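PDB 4MDB: mariner Mos1 transposase from Drosophila mauritiana, which mediates cut-and-paste transposition of the Mos1 transposon as a homodimer, through an RNase-H-like catalytic domain that uses magnesium or manganese ions. Local coordinates for residues E3-E6 / R7-E10; M9-R12 / K13-E17; N105-R108 / A109-K113; S133-R137 / A138-T142. The protein carries 1 engineered substitution. One frame throughout, in Å; residues are numbered along the deposited sequence. Where two conformers were deposited one is given.

Contact 1 of 4, residues E3-E6 / R7-E10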
loop_
_atom_site.group_PDB
_atom_site.type_symbol
_atom_site.label_atom_id
_atom_site.label_comp_id
_atom_site.label_asym_id
_atom_site.label_seq_id
_atom_site.Cartn_x
_atom_site.Cartn_y
_atom_site.Cartn_z
ATOM N N GLU A 3 18.498 3.498 -12.136
ATOM C CA GLU A 3 18.266 4.184 -13.416
ATOM C C GLU A 3 17.088 3.498 -14.129
ATOM O O GLU A 3 17.119 2.293 -14.451
ATOM C CB GLU A 3 19.521 4.188 -14.318
ATOM C CG GLU A 3 20.593 5.228 -13.962
ATOM C CD GLU A 3 20.658 6.412 -14.941
ATOM O OE1 GLU A 3 21.690 6.570 -15.660
ATOM O OE2 GLU A 3 19.679 7.194 -14.996
ATOM N N LEU A 4 16.050 4.278 -14.394
ATOM C CA LEU A 4 14.924 3.784 -15.146
ATOM C C LEU A 4 15.270 3.677 -16.627
ATOM O O LEU A 4 15.864 4.588 -17.220
ATOM C CB LEU A 4 13.730 4.729 -14.979
ATOM C CG LEU A 4 13.122 4.878 -13.570
ATOM C CD1 LEU A 4 12.275 6.132 -13.451
ATOM C CD2 LEU A 4 12.298 3.643 -13.238
ATOM N N ASN A 5 14.844 2.617 -17.262
ATOM C CA ASN A 5 15.040 2.572 -18.696
ATOM C C ASN A 5 13.827 3.125 -19.424
ATOM O O ASN A 5 12.841 3.539 -18.772
ATOM C CB ASN A 5 15.339 1.124 -19.136
ATOM C CG ASN A 5 14.200 0.167 -18.850
ATOM O OD1 ASN A 5 13.037 0.514 -18.882
ATOM N ND2 ASN A 5 14.557 -1.080 -18.649
ATOM N N GLU A 6 13.876 3.073 -20.744
ATOM C CA GLU A 6 12.869 3.663 -21.581
ATOM C C GLU A 6 11.483 3.055 -21.364
ATOM O O GLU A 6 10.496 3.786 -21.261
ATOM C CB GLU A 6 13.276 3.602 -23.049
ATOM C CG GLU A 6 14.430 4.579 -23.344
ATOM C CD GLU A 6 14.100 6.060 -23.062
ATOM O OE1 GLU A 6 15.000 6.839 -22.624
ATOM O OE2 GLU A 6 12.935 6.454 -23.302
ATOM N N ARG A 7 11.440 1.732 -21.279
ATOM C CA ARG A 7 10.176 0.979 -21.066
ATOM C C ARG A 7 9.539 1.400 -19.733
ATOM O O ARG A 7 8.357 1.670 -19.664
ATOM C CB ARG A 7 10.469 -0.538 -20.983
ATOM C CG ARG A 7 9.239 -1.428 -20.892
ATOM C CD ARG A 7 9.638 -2.909 -20.759
ATOM N NE ARG A 7 10.458 -3.103 -19.551
ATOM C CZ ARG A 7 11.693 -3.627 -19.503
ATOM N NH1 ARG A 7 12.306 -4.127 -20.592
ATOM N NH2 ARG A 7 12.316 -3.675 -18.324
ATOM N N GLN A 8 10.367 1.513 -18.723
ATOM C CA GLN A 8 9.917 1.834 -17.346
ATOM C C GLN A 8 9.386 3.260 -17.242
ATOM O O GLN A 8 8.363 3.519 -16.557
ATOM C CB GLN A 8 11.016 1.601 -16.352
ATOM C CG GLN A 8 11.461 0.111 -16.239
ATOM C CD GLN A 8 12.832 -0.101 -15.642
ATOM O OE1 GLN A 8 13.578 0.819 -15.388
ATOM N NE2 GLN A 8 13.186 -1.365 -15.444
ATOM N N MET A 9 10.065 4.177 -17.910
ATOM C CA MET A 9 9.642 5.600 -17.856
ATOM C C MET A 9 8.383 5.751 -18.673
ATOM O O MET A 9 7.473 6.516 -18.303
ATOM C CB MET A 9 10.769 6.524 -18.357
ATOM C CG MET A 9 11.968 6.605 -17.439
ATOM S SD MET A 9 13.204 7.788 -18.035
ATOM C CE MET A 9 14.025 6.843 -19.295
ATOM N N GLU A 10 8.240 5.002 -19.753
ATOM C CA GLU A 10 7.049 5.117 -20.604
ATOM C C GLU A 10 5.817 4.598 -19.815
ATOM O O GLU A 10 4.763 5.260 -19.818
ATOM C CB GLU A 10 7.295 4.376 -21.901
ATOM C CG GLU A 10 6.207 3.722 -22.687
ATOM C CD GLU A 10 6.842 2.826 -23.777
ATOM O OE1 GLU A 10 6.908 1.590 -23.595
ATOM O OE2 GLU A 10 7.386 3.346 -24.778
#

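Contact 2 of 4, residues M9-R12 / K13-E17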
loop_
_atom_site.group_PDB
_atom_site.type_symbol
_atom_site.label_atom_id
_atom_site.label_comp_id
_atom_site.label_asym_id
_atom_site.label_seq_id
_atom_site.Cartn_x
_atom_site.Cartn_y
_atom_site.Cartn_z
ATOM N N MET A 9 10.065 4.177 -17.910
ATOM C CA MET A 9 9.642 5.600 -17.856
ATOM C C MET A 9 8.383 5.751 -18.673
ATOM O O MET A 9 7.473 6.516 -18.303
ATOM C CB MET A 9 10.769 6.524 -18.357
ATOM C CG MET A 9 11.968 6.605 -17.439
ATOM S SD MET A 9 13.204 7.788 -18.035
ATOM C CE MET A 9 14.025 6.843 -19.295
ATOM N N GLU A 10 8.240 5.002 -19.753
ATOM C CA GLU A 10 7.049 5.117 -20.604
ATOM C C GLU A 10 5.817 4.598 -19.815
ATOM O O GLU A 10 4.763 5.260 -19.818
ATOM C CB GLU A 10 7.295 4.376 -21.901
ATOM C CG GLU A 10 6.207 3.722 -22.687
ATOM C CD GLU A 10 6.842 2.826 -23.777
ATOM O OE1 GLU A 10 6.908 1.590 -23.595
ATOM O OE2 GLU A 10 7.386 3.346 -24.778
ATOM N N ARG A 11 5.997 3.466 -19.145
ATOM C CA ARG A 11 4.890 2.836 -18.345
ATOM C C ARG A 11 4.464 3.778 -17.208
ATOM O O ARG A 11 3.232 4.059 -17.006
ATOM C CB ARG A 11 5.298 1.491 -17.786
ATOM C CG ARG A 11 4.133 0.763 -17.045
ATOM C CD ARG A 11 4.152 -0.734 -17.326
ATOM N NE ARG A 11 3.299 -1.546 -16.425
ATOM C CZ ARG A 11 3.723 -2.382 -15.470
ATOM N NH1 ARG A 11 5.027 -2.533 -15.186
ATOM N NH2 ARG A 11 2.818 -3.051 -14.761
ATOM N N ARG A 12 5.448 4.364 -16.547
ATOM C CA ARG A 12 5.176 5.354 -15.452
ATOM C C ARG A 12 4.406 6.521 -16.004
ATOM O O ARG A 12 3.356 6.904 -15.503
ATOM C CB ARG A 12 6.432 5.883 -14.743
ATOM C CG ARG A 12 7.063 4.892 -13.766
ATOM C CD ARG A 12 8.490 5.161 -13.435
ATOM N NE ARG A 12 8.651 6.494 -12.908
ATOM C CZ ARG A 12 8.489 6.858 -11.640
ATOM N NH1 ARG A 12 8.064 5.949 -10.735
ATOM N NH2 ARG A 12 8.622 8.113 -11.286
ATOM N N LYS A 13 4.886 7.115 -17.123
ATOM C CA LYS A 13 4.193 8.310 -17.621
ATOM C C LYS A 13 2.814 7.989 -18.067
ATOM O O LYS A 13 1.856 8.719 -17.761
ATOM C CB LYS A 13 4.998 9.010 -18.786
ATOM C CG LYS A 13 4.498 10.330 -19.165
ATOM C CD LYS A 13 5.147 10.792 -20.463
ATOM C CE LYS A 13 4.695 12.192 -20.692
ATOM N NZ LYS A 13 5.027 12.701 -22.072
ATOM N N ASN A 14 2.677 6.891 -18.773
ATOM C CA ASN A 14 1.387 6.502 -19.348
ATOM C C ASN A 14 0.350 6.189 -18.218
ATOM O O ASN A 14 -0.806 6.638 -18.286
ATOM C CB ASN A 14 1.518 5.264 -20.218
ATOM C CG ASN A 14 2.188 5.570 -21.560
ATOM O OD1 ASN A 14 2.347 6.755 -21.932
ATOM N ND2 ASN A 14 2.555 4.512 -22.305
ATOM N N THR A 15 0.842 5.483 -17.216
ATOM C CA THR A 15 -0.026 5.115 -16.014
ATOM C C THR A 15 -0.478 6.384 -15.314
ATOM O O THR A 15 -1.691 6.559 -15.046
ATOM C CB THR A 15 0.699 4.180 -15.099
ATOM O OG1 THR A 15 0.966 2.968 -15.859
ATOM C CG2 THR A 15 -0.156 3.831 -13.839
ATOM N N CYS A 16 0.462 7.291 -15.039
ATOM C CA CYS A 16 0.083 8.564 -14.411
ATOM C C CYS A 16 -0.908 9.408 -15.247
ATOM O O CYS A 16 -1.780 10.072 -14.715
ATOM C CB CYS A 16 1.282 9.392 -14.039
ATOM S SG CYS A 16 2.270 8.570 -12.762
ATOM N N GLU A 17 -0.722 9.435 -16.581
ATOM C CA GLU A 17 -1.692 10.165 -17.437
ATOM C C GLU A 17 -3.123 9.652 -17.296
ATOM O O GLU A 17 -4.076 10.455 -17.194
ATOM C CB GLU A 17 -1.279 10.073 -18.933
ATOM C CG GLU A 17 -0.060 10.929 -19.256
ATOM C CD GLU A 17 0.335 10.838 -20.743
ATOM O OE1 GLU A 17 1.017 11.771 -21.209
ATOM O OE2 GLU A 17 -0.090 9.876 -21.447
#

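Contact 3 of 4, residues N105-R108 / A109-K113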
loop_
_atom_site.group_PDB
_atom_site.type_symbol
_atom_site.label_atom_id
_atom_site.label_comp_id
_atom_site.label_asym_id
_atom_site.label_seq_id
_atom_site.Cartn_x
_atom_site.Cartn_y
_atom_site.Cartn_z
ATOM N N ASN A 105 -8.767 -11.914 4.617
ATOM C CA ASN A 105 -8.828 -11.359 5.934
ATOM C C ASN A 105 -9.005 -9.835 5.929
ATOM O O ASN A 105 -9.684 -9.284 6.718
ATOM C CB ASN A 105 -7.561 -11.727 6.680
ATOM C CG ASN A 105 -7.443 -13.219 6.865
ATOM O OD1 ASN A 105 -8.432 -13.890 6.771
ATOM N ND2 ASN A 105 -6.241 -13.745 7.122
ATOM N N LEU A 106 -8.348 -9.169 4.976
ATOM C CA LEU A 106 -8.446 -7.738 4.835
ATOM C C LEU A 106 -9.898 -7.367 4.535
ATOM O O LEU A 106 -10.370 -6.386 5.054
ATOM C CB LEU A 106 -7.522 -7.223 3.663
ATOM C CG LEU A 106 -7.792 -5.787 3.117
ATOM C CD1 LEU A 106 -7.608 -4.710 4.122
ATOM C CD2 LEU A 106 -6.746 -5.444 2.002
ATOM N N ASN A 107 -10.570 -8.141 3.694
ATOM C CA ASN A 107 -11.950 -7.877 3.322
ATOM C C ASN A 107 -12.812 -7.984 4.605
ATOM O O ASN A 107 -13.732 -7.195 4.782
ATOM C CB ASN A 107 -12.413 -8.883 2.267
ATOM C CG ASN A 107 -13.830 -8.682 1.846
ATOM O OD1 ASN A 107 -14.718 -9.593 1.988
ATOM N ND2 ASN A 107 -14.096 -7.560 1.396
ATOM N N ARG A 108 -12.528 -8.935 5.462
ATOM C CA ARG A 108 -13.271 -9.028 6.727
ATOM C C ARG A 108 -13.094 -7.775 7.593
ATOM O O ARG A 108 -14.074 -7.204 8.075
ATOM C CB ARG A 108 -12.851 -10.286 7.495
ATOM C CG ARG A 108 -13.214 -11.609 6.855
ATOM C CD ARG A 108 -13.451 -12.543 8.061
ATOM N NE ARG A 108 -13.694 -13.924 7.706
ATOM C CZ ARG A 108 -14.253 -14.812 8.527
ATOM N NH1 ARG A 108 -14.663 -14.458 9.756
ATOM N NH2 ARG A 108 -14.418 -16.067 8.109
ATOM N N ALA A 109 -11.850 -7.278 7.717
ATOM C CA ALA A 109 -11.560 -6.067 8.408
ATOM C C ALA A 109 -12.275 -4.856 7.811
ATOM O O ALA A 109 -12.816 -4.032 8.522
ATOM C CB ALA A 109 -10.069 -5.834 8.455
ATOM N N LEU A 110 -12.296 -4.762 6.477
ATOM C CA LEU A 110 -12.905 -3.662 5.760
ATOM C C LEU A 110 -14.436 -3.643 6.057
ATOM O O LEU A 110 -14.988 -2.568 6.315
ATOM C CB LEU A 110 -12.739 -3.908 4.284
ATOM C CG LEU A 110 -12.529 -2.868 3.234
ATOM C CD1 LEU A 110 -11.838 -1.604 3.694
ATOM C CD2 LEU A 110 -11.593 -3.576 2.230
ATOM N N GLN A 111 -15.064 -4.811 6.062
ATOM C CA GLN A 111 -16.514 -4.903 6.383
ATOM C C GLN A 111 -16.837 -4.373 7.782
ATOM O O GLN A 111 -17.814 -3.644 8.011
ATOM C CB GLN A 111 -16.965 -6.352 6.360
ATOM C CG GLN A 111 -17.986 -6.705 5.341
ATOM C CD GLN A 111 -17.352 -6.877 4.030
ATOM O OE1 GLN A 111 -16.936 -5.906 3.404
ATOM N NE2 GLN A 111 -17.236 -8.113 3.602
ATOM N N ARG A 112 -15.997 -4.748 8.723
ATOM C CA ARG A 112 -16.130 -4.331 10.092
ATOM C C ARG A 112 -15.814 -2.867 10.349
ATOM O O ARG A 112 -16.415 -2.224 11.210
ATOM C CB ARG A 112 -15.211 -5.225 10.945
ATOM C CG ARG A 112 -15.327 -4.963 12.450
ATOM C CD ARG A 112 -14.532 -6.010 13.244
ATOM N NE ARG A 112 -13.106 -6.012 12.904
ATOM C CZ ARG A 112 -12.225 -5.138 13.304
ATOM N NH1 ARG A 112 -12.527 -4.114 14.103
ATOM N NH2 ARG A 112 -10.976 -5.278 12.880
ATOM N N LYS A 113 -14.835 -2.295 9.626
ATOM C CA LYS A 113 -14.324 -0.956 9.947
ATOM C C LYS A 113 -14.734 0.153 8.987
ATOM O O LYS A 113 -14.525 1.310 9.295
ATOM C CB LYS A 113 -12.803 -0.968 9.996
ATOM C CG LYS A 113 -12.241 -1.565 11.250
ATOM C CD LYS A 113 -10.813 -1.914 10.965
ATOM C CE LYS A 113 -9.974 -0.655 11.131
ATOM N NZ LYS A 113 -10.320 0.007 12.409
#

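Contact 4 of 4, residues S133-R137 / A138-T142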
loop_
_atom_site.group_PDB
_atom_site.type_symbol
_atom_site.label_atom_id
_atom_site.label_comp_id
_atom_site.label_asym_id
_atom_site.label_seq_id
_atom_site.Cartn_x
_atom_site.Cartn_y
_atom_site.Cartn_z
ATOM N N SER A 133 3.608 -12.286 -6.114
ATOM C CA SER A 133 2.461 -12.840 -5.349
ATOM C C SER A 133 1.220 -11.986 -5.456
ATOM O O SER A 133 0.085 -12.511 -5.282
ATOM C CB SER A 133 2.757 -13.069 -3.883
ATOM O OG SER A 133 3.074 -11.878 -3.191
ATOM N N HIS A 134 1.419 -10.737 -5.808
ATOM C CA HIS A 134 0.266 -9.789 -6.028
ATOM C C HIS A 134 -0.443 -10.021 -7.369
ATOM O O HIS A 134 -1.548 -9.538 -7.563
ATOM C CB HIS A 134 0.750 -8.345 -5.981
ATOM C CG HIS A 134 1.267 -7.901 -4.654
ATOM N ND1 HIS A 134 1.553 -6.585 -4.379
ATOM C CD2 HIS A 134 1.502 -8.570 -3.514
ATOM C CE1 HIS A 134 1.943 -6.459 -3.138
ATOM N NE2 HIS A 134 1.955 -7.665 -2.603
ATOM N N THR A 135 0.190 -10.713 -8.305
ATOM C CA THR A 135 -0.444 -10.847 -9.651
ATOM C C THR A 135 -0.572 -12.314 -10.023
ATOM O O THR A 135 -0.966 -12.595 -11.167
ATOM C CB THR A 135 0.358 -10.154 -10.769
ATOM O OG1 THR A 135 1.632 -10.799 -10.865
ATOM C CG2 THR A 135 0.585 -8.651 -10.478
ATOM N N ALA A 136 -0.275 -13.223 -9.088
ATOM C CA ALA A 136 -0.406 -14.681 -9.373
ATOM C C ALA A 136 -1.836 -15.061 -9.670
ATOM O O ALA A 136 -2.745 -14.373 -9.248
ATOM C CB ALA A 136 0.056 -15.537 -8.214
ATOM N N ARG A 137 -2.053 -16.223 -10.291
ATOM C CA ARG A 137 -3.402 -16.544 -10.849
ATOM C C ARG A 137 -4.469 -16.585 -9.786
ATOM O O ARG A 137 -5.561 -16.056 -9.981
ATOM C CB ARG A 137 -3.396 -17.897 -11.630
ATOM C CG ARG A 137 -4.721 -18.269 -12.346
ATOM C CD ARG A 137 -4.958 -19.796 -12.494
ATOM N NE ARG A 137 -5.498 -20.362 -11.242
ATOM C CZ ARG A 137 -4.806 -21.024 -10.305
ATOM N NH1 ARG A 137 -3.520 -21.307 -10.455
ATOM N NH2 ARG A 137 -5.422 -21.430 -9.207
ATOM N N ALA A 138 -4.175 -17.252 -8.690
ATOM C CA ALA A 138 -5.104 -17.412 -7.581
ATOM C C ALA A 138 -5.442 -16.077 -6.918
ATOM O O ALA A 138 -6.557 -15.895 -6.472
ATOM C CB ALA A 138 -4.580 -18.361 -6.531
ATOM N N VAL A 139 -4.476 -15.170 -6.841
ATOM C CA VAL A 139 -4.714 -13.871 -6.247
ATOM C C VAL A 139 -5.568 -13.046 -7.192
ATOM O O VAL A 139 -6.471 -12.274 -6.749
ATOM C CB VAL A 139 -3.372 -13.165 -5.963
ATOM C CG1 VAL A 139 -3.576 -11.660 -5.717
ATOM C CG2 VAL A 139 -2.720 -13.783 -4.751
ATOM N N ARG A 140 -5.289 -13.149 -8.501
ATOM C CA ARG A 140 -6.052 -12.369 -9.500
ATOM C C ARG A 140 -7.514 -12.828 -9.417
ATOM O O ARG A 140 -8.415 -11.997 -9.406
ATOM C CB ARG A 140 -5.501 -12.488 -10.917
ATOM C CG ARG A 140 -4.226 -11.679 -11.126
ATOM C CD ARG A 140 -3.858 -11.695 -12.598
ATOM N NE ARG A 140 -2.564 -11.106 -12.882
ATOM C CZ ARG A 140 -2.362 -10.088 -13.706
ATOM N NH1 ARG A 140 -3.386 -9.505 -14.329
ATOM N NH2 ARG A 140 -1.127 -9.633 -13.909
ATOM N N ASP A 141 -7.689 -14.117 -9.249
ATOM C CA ASP A 141 -9.074 -14.707 -9.088
ATOM C C ASP A 141 -9.756 -14.156 -7.841
ATOM O O ASP A 141 -10.943 -13.740 -7.848
ATOM C CB ASP A 141 -8.977 -16.236 -9.000
ATOM C CG ASP A 141 -8.665 -16.898 -10.357
ATOM O OD1 ASP A 141 -8.529 -16.145 -11.356
ATOM O OD2 ASP A 141 -8.523 -18.158 -10.423
ATOM N N THR A 142 -9.031 -14.151 -6.753
ATOM C CA THR A 142 -9.581 -13.688 -5.499
ATOM C C THR A 142 -9.992 -12.194 -5.590
ATOM O O THR A 142 -11.043 -11.757 -5.057
ATOM C CB THR A 142 -8.582 -13.938 -4.342
ATOM O OG1 THR A 142 -8.481 -15.356 -4.127
ATOM C CG2 THR A 142 -8.957 -13.224 -3.082
#

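Contact 1 of 4, residues E3-E6 / R7-E10
N5 and Q8 grip each other twice where the chain turns into helix 6-25. The side chain of N5 sits with CG between its own backbone N and carbonyl carbon (chi1 62°), a rotamer that folds the short amide over the first turn. From there OD1 accepts from Q8 N at 2.9 Å, with the N-H arriving nearly in line with the C=O bond. Q8 answers with an extended side chain reaching back, and its OE1 takes the backbone N-H of N5, also at 2.9 Å; this donor stands above the carbonyl plane of the Q8 amide. The two amide groups end up stacked, their planes 27° apart. This reciprocal pair is a capping box with N5 as N-cap: OD1 serves Q8 N, a first-turn amide with no helical carbonyl before it, while Q8 OE1 holds the N-H of the cap residue itself. Asparagine suits the cap because its carbonyl is just one methylene from the backbone, whereas glutamine three residues on has the length to reach back to N5 N. The R7 guanidinium has N5 ND2 over one face, 3.4 Å from R7 NH2; both are donors, so this is packing and not a hydrogen bond. On another side of the turn L4 and M9 supply an apolar contact: L4 CB meets M9 CG at 3.6 Å, and the thioether chain then bends at its last torsion (chi3 -79°) to bring CE within 3.5 Å of E6 OE1. L4 also leans on Y223 and M9 on K222, while Q8 touches Y156, a residue of the raltegravir pocket.

Contact 2 of 4, residues M9-R12 / K13-E17
T15 turns its hydroxyl back onto the carbonyl of R11, one helical turn earlier. With OG1 anti to its own carbonyl carbon (chi1 -62°), the hydroxyl donates to R11 O at 2.8 Å, while T15 N donates to the same oxygen at 2.8 Å from the opposite face of the carbonyl plane. R11 O is therefore held by two bonds. Threonine suits this buried position: the hydroxyl's hydrogen is satisfied by the helix's own backbone. R11 CG lies alongside, 4.0 Å from T15 OG1. Next to this pair, N14 runs beside E10, the two pointing the same way with carboxylate and amide planes only 5° apart. Side chain to side chain the nearest approach is E10 CG to N14 ND2, 3.8 Å; the N14 amide mainly lies against E10 O, with N14 CG 3.1 Å from it. Regular helical bonds, such as C16 N to R12 O at 3.0 Å, join the remaining turns.

Further out, helix 6-25 is fastened to the loop holding D159 and to the C-terminal segment. The buried guanidinium of R12 forms a salt bridge with D159 and hydrogen bonds to the carbonyls of G221 and K222; arginine suits a place with several acceptors, which its three nitrogens can share. C16, small and buried, packs on W213, C216 and V217 of helix 209-218. Partly exposed K13 extends its straight chain to a salt bridge with D220. With NH1 met by D159 and NE and NH2 by main-chain oxygens, the R12 cation is probably stable in its buried surroundings, so that electrostatics as well as apolar packing ties the first helix to both regions.

Contact 3 of 4, residues N105-R108 / A109-K113
The amides of N107 and Q111 meet one turn apart on helix 96-113 with their planes 79° apart, close to perpendicular, so they are not stacked. Q111 NE2 comes to N107 OD1 at 3.3 Å, a weak hydrogen bond, bent to an N-H...O angle of 135°. The other ends of the two groups stay farther apart, N107 ND2 lying 3.9 Å from Q111 OE1. N107 holds its CG anti to the backbone N, which swings the short amide toward the following turn. Q111 must bend to meet it: chi2 of 79° folds the longer chain back over the helix, and its CD also approaches N107 O at 3.7 Å. The same two residues also share the regular backbone bond from Q111 N to N107 O, 3.0 Å. Amides suit this partly exposed strip because they can pair with each other and with other partners; the carbonyl end of Q111 receives a further weak bond from R120.

On the buried strip L106 and L110 follow one another, L106 CG standing 4.5 Å from L110 CD2, a loose contact between branched side chains whose main packing lies elsewhere. Both rest on I83 of strand 81-87 and on W148, and L110 also reaches V124. A109, also buried, has just a methyl group, with CB 3.5 Å from L106 O. Polar pairing along one strip and leucines along another make this an amphipathic helix, laid by its apolar side against strand 81-87, at the edge of the sheet, and against W148, as is usual for helices flanking the sheet of an RNase-H fold.

Contact 4 of 4, residues S133-R137 / A138-T142
R140 sends its chain straight back along the helix start, with CG anti to its carbonyl carbon (chi1 -75°) and the chain extended as far as NE, which puts the guanidinium beside T135. This is the N-terminus of helix 137-146, with A136 as N-cap, following the short helix 132-135 of the RNase-H-like catalytic domain. A136 has no polar side chain to cap the turn; its carbonyl takes the ordinary first helical bond from R140 N at 2.9 Å and a weak one from V139 N. V139 is buried and sets its branches against the preceding turn, CG2 reaching S133 O at 3.1 Å and CG1 H134 O at 3.5 Å, while the side chain also packs on Y99 and L103 of helix 96-113. H134, whose NE2 bonds E37 and ND1 the carbonyl of D129, stacks with Y99 and H128, so the turn is tied to the surroundings of a magnesium ligand. On the exposed side R137 NE and D141 OD2 make only a long salt bridge, 3.8 Å. R140 makes the shorter bond: T135 O lies at the edge of its guanidinium, in plane, and accepts from NE at 2.8 Å.

How the contacts relate
Contacts 1 and 2 are successive pieces of helix 6-25 and share M9 and E10; they touch where L4 CD1 lies 3.7 Å from R12 NE. Contact 1 is the surface start of that helix, dominated by side chains satisfying backbone amides, whereas contact 2, partly buried, adds a doubly held carbonyl and salt bridges to other parts of the chain. Contacts 3 and 4 are also partly buried, but belong to different helices, with V139 packing on helix 96-113, which carries contact 3. Contact 3 is plain mid-to-late helix, pairing amides; contact 4, like contact 1, is a helix start, yet its N-cap is an alanine. Of the four, contact 4 comes nearest the magnesium site, through H134.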